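Local atomic coordinates of cyclic di-GMP receptor atypical PilZ domain-containing protein (Xanthomonas campestris pv. campestris, PDB entry 3RQA), a protein that is of unproven function but, as an atypical PilZ-domain protein that assembles into tetramers through a helical bundle, may act as a cyclic di-GMP receptor. Residues G8-A13 against Q154-L159. Numbering follows the deposited sequence.
Sequences GTLAPA and QHWLWL
Ala11 sets its methyl group squarely over the indole of Trp158, and this small CH-pi contact is the tight part of the join between residues 8-13 and residues 154-159. Ala11 CB lies 3.8 Å from the centroid of the six-membered ring of Trp158, 10° off the ring normal. The ring atom nearest Ala11 CB is Trp158 CE2, 3.8 Å away, and CD2, CZ2 and CH2 of the same ring follow at only slightly greater distances, so the methyl is shared by much of the ring. The Trp158 side chain leaves the strand toward residues 8-13, with CG anti to the carbonyl carbon and beside the backbone N (chi1 -78°). Its pyrrole nitrogen, NE1, is hydrogen-bonded to Asp15 in helix 12-19, a second tie to the same N-terminal part of the chain. Ala11 is itself the N-cap residue of that helix; the turn Gly8-Ala11, closed by Ala11 N bonding to Gly8 O at 3.3 Å, leads into it. The helix thus begins against the outer surface of the antiparallel PilZ barrel, where strand 155-161 runs between strands 110-115 and 139-150; Ala147 of the latter touches both Ala11 and Trp158. Packing slackens toward Leu10. Its CB still reaches Trp158 CH2 at 3.8 Å, meeting the ring obliquely, but its CD1 comes no nearer than 4.5 Å to CD1 of Trp156, two residues back along the strand. Trp156 NE1 is bonded to Asp151, a loop residue that the Leu10 side chain also touches. Beyond this apolar patch, the CB atoms of Thr9 and Pro12 point away from the strand, and both residues are exposed, whereas both tryptophans are buried.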
loop_
_atom_site.group_PDB
_atom_site.type_symbol
_atom_site.label_atom_id
_atom_site.label_comp_id
_atom_site.label_asym_id
_atom_site.label_seq_id
_atom_site.Cartn_x
_atom_site.Cartn_y
_atom_site.Cartn_z
ATOM N N GLY C 8 40.244 -12.803 -0.364
ATOM C CA GLY C 8 40.329 -13.611 -1.566
ATOM C C GLY C 8 41.358 -14.724 -1.479
ATOM O O GLY C 8 41.317 -15.669 -2.268
ATOM N N THR C 9 42.285 -14.615 -0.529
ATOM C CA THR C 9 43.325 -15.631 -0.350
ATOM C C THR C 9 42.756 -16.885 0.310
ATOM O O THR C 9 43.412 -17.924 0.362
ATOM C CB THR C 9 44.478 -15.109 0.520
ATOM O OG1 THR C 9 43.962 -14.679 1.784
ATOM C CG2 THR C 9 45.175 -13.948 -0.164
ATOM N N LEU C 10 41.533 -16.770 0.817
ATOM C CA LEU C 10 40.858 -17.889 1.457
ATOM C C LEU C 10 40.242 -18.812 0.414
ATOM O O LEU C 10 40.040 -19.995 0.670
ATOM C CB LEU C 10 39.765 -17.380 2.401
ATOM C CG LEU C 10 40.244 -16.748 3.706
ATOM C CD1 LEU C 10 39.054 -16.377 4.580
ATOM C CD2 LEU C 10 41.142 -17.741 4.430
ATOM N N ALA C 11 39.949 -18.264 -0.759
ATOM C CA ALA C 11 39.350 -19.042 -1.838
ATOM C C ALA C 11 39.787 -18.473 -3.182
ATOM O O ALA C 11 38.961 -18.032 -3.985
ATOM C CB ALA C 11 37.830 -19.010 -1.718
ATOM N N PRO C 12 41.101 -18.491 -3.447
ATOM C CA PRO C 12 41.705 -17.982 -4.680
ATOM C C PRO C 12 40.911 -18.276 -5.950
ATOM O O PRO C 12 40.507 -17.358 -6.671
ATOM C CB PRO C 12 43.073 -18.650 -4.687
ATOM C CG PRO C 12 43.398 -18.722 -3.237
ATOM C CD PRO C 12 42.105 -19.195 -2.629
ATOM N N ALA C 13 40.678 -19.554 -6.216
ATOM C CA ALA C 13 39.955 -19.953 -7.412
ATOM C C ALA C 13 38.543 -19.378 -7.484
ATOM O O ALA C 13 38.068 -19.012 -8.557
ATOM C CB ALA C 13 39.908 -21.457 -7.505
ATOM N N GLN C 154 34.651 -14.884 11.338
ATOM C CA GLN C 154 33.468 -14.926 10.477
ATOM C C GLN C 154 33.592 -16.003 9.404
ATOM O O GLN C 154 34.690 -16.273 8.909
ATOM C CB GLN C 154 33.247 -13.589 9.769
ATOM C CG GLN C 154 33.104 -12.376 10.659
ATOM C CD GLN C 154 32.478 -11.206 9.914
ATOM O OE1 GLN C 154 31.266 -11.172 9.695
ATOM N NE2 GLN C 154 33.305 -10.252 9.503
ATOM N N HIS C 155 32.464 -16.612 9.049
ATOM C CA HIS C 155 32.436 -17.635 8.003
ATOM C C HIS C 155 32.163 -16.895 6.695
ATOM O O HIS C 155 31.164 -16.183 6.577
ATOM C CB HIS C 155 31.307 -18.651 8.239
ATOM C CG HIS C 155 31.371 -19.353 9.559
ATOM N ND1 HIS C 155 31.004 -18.752 10.744
ATOM C CD2 HIS C 155 31.727 -20.620 9.876
ATOM C CE1 HIS C 155 31.126 -19.619 11.734
ATOM N NE2 HIS C 155 31.563 -20.761 11.234
ATOM N N TRP C 156 33.045 -17.045 5.716
ATOM C CA TRP C 156 32.842 -16.364 4.442
ATOM C C TRP C 156 32.391 -17.310 3.351
ATOM O O TRP C 156 32.854 -18.446 3.255
ATOM C CB TRP C 156 34.109 -15.626 3.994
ATOM C CG TRP C 156 34.443 -14.459 4.878
ATOM C CD1 TRP C 156 35.271 -14.458 5.964
ATOM C CD2 TRP C 156 33.928 -13.130 4.765
ATOM N NE1 TRP C 156 35.306 -13.206 6.537
ATOM C CE2 TRP C 156 34.489 -12.372 5.820
ATOM C CE3 TRP C 156 33.046 -12.504 3.874
ATOM C CZ2 TRP C 156 34.197 -11.015 6.010
ATOM C CZ3 TRP C 156 32.756 -11.158 4.059
ATOM C CH2 TRP C 156 33.332 -10.426 5.122
ATOM N N LEU C 157 31.472 -16.812 2.535
ATOM C CA LEU C 157 30.902 -17.559 1.433
ATOM C C LEU C 157 31.124 -16.828 0.125
ATOM O O LEU C 157 31.050 -15.602 0.069
ATOM C CB LEU C 157 29.392 -17.735 1.645
ATOM C CG LEU C 157 28.835 -18.947 2.397
ATOM C CD1 LEU C 157 29.863 -19.549 3.343
ATOM C CD2 LEU C 157 27.584 -18.514 3.132
ATOM N N TRP C 158 31.415 -17.591 -0.916
ATOM C CA TRP C 158 31.587 -17.059 -2.256
ATOM C C TRP C 158 30.419 -17.689 -2.993
ATOM O O TRP C 158 30.358 -18.908 -3.151
ATOM C CB TRP C 158 32.914 -17.511 -2.872
ATOM C CG TRP C 158 34.095 -16.741 -2.374
ATOM C CD1 TRP C 158 34.815 -15.802 -3.064
ATOM C CD2 TRP C 158 34.695 -16.831 -1.077
ATOM N NE1 TRP C 158 35.823 -15.306 -2.276
ATOM C CE2 TRP C 158 35.774 -15.918 -1.051
ATOM C CE3 TRP C 158 34.425 -17.597 0.068
ATOM C CZ2 TRP C 158 36.586 -15.746 0.077
ATOM C CZ3 TRP C 158 35.235 -17.427 1.192
ATOM C CH2 TRP C 158 36.302 -16.507 1.185
ATOM N N LEU C 159 29.472 -16.861 -3.403
ATOM C CA LEU C 159 28.299 -17.340 -4.108
ATOM C C LEU C 159 28.307 -16.902 -5.579
ATOM O O LEU C 159 28.594 -15.748 -5.892
ATOM C CB LEU C 159 27.025 -16.815 -3.440
ATOM C CG LEU C 159 26.657 -17.106 -1.977
ATOM C CD1 LEU C 159 26.648 -18.596 -1.731
ATOM C CD2 LEU C 159 27.617 -16.416 -1.046
#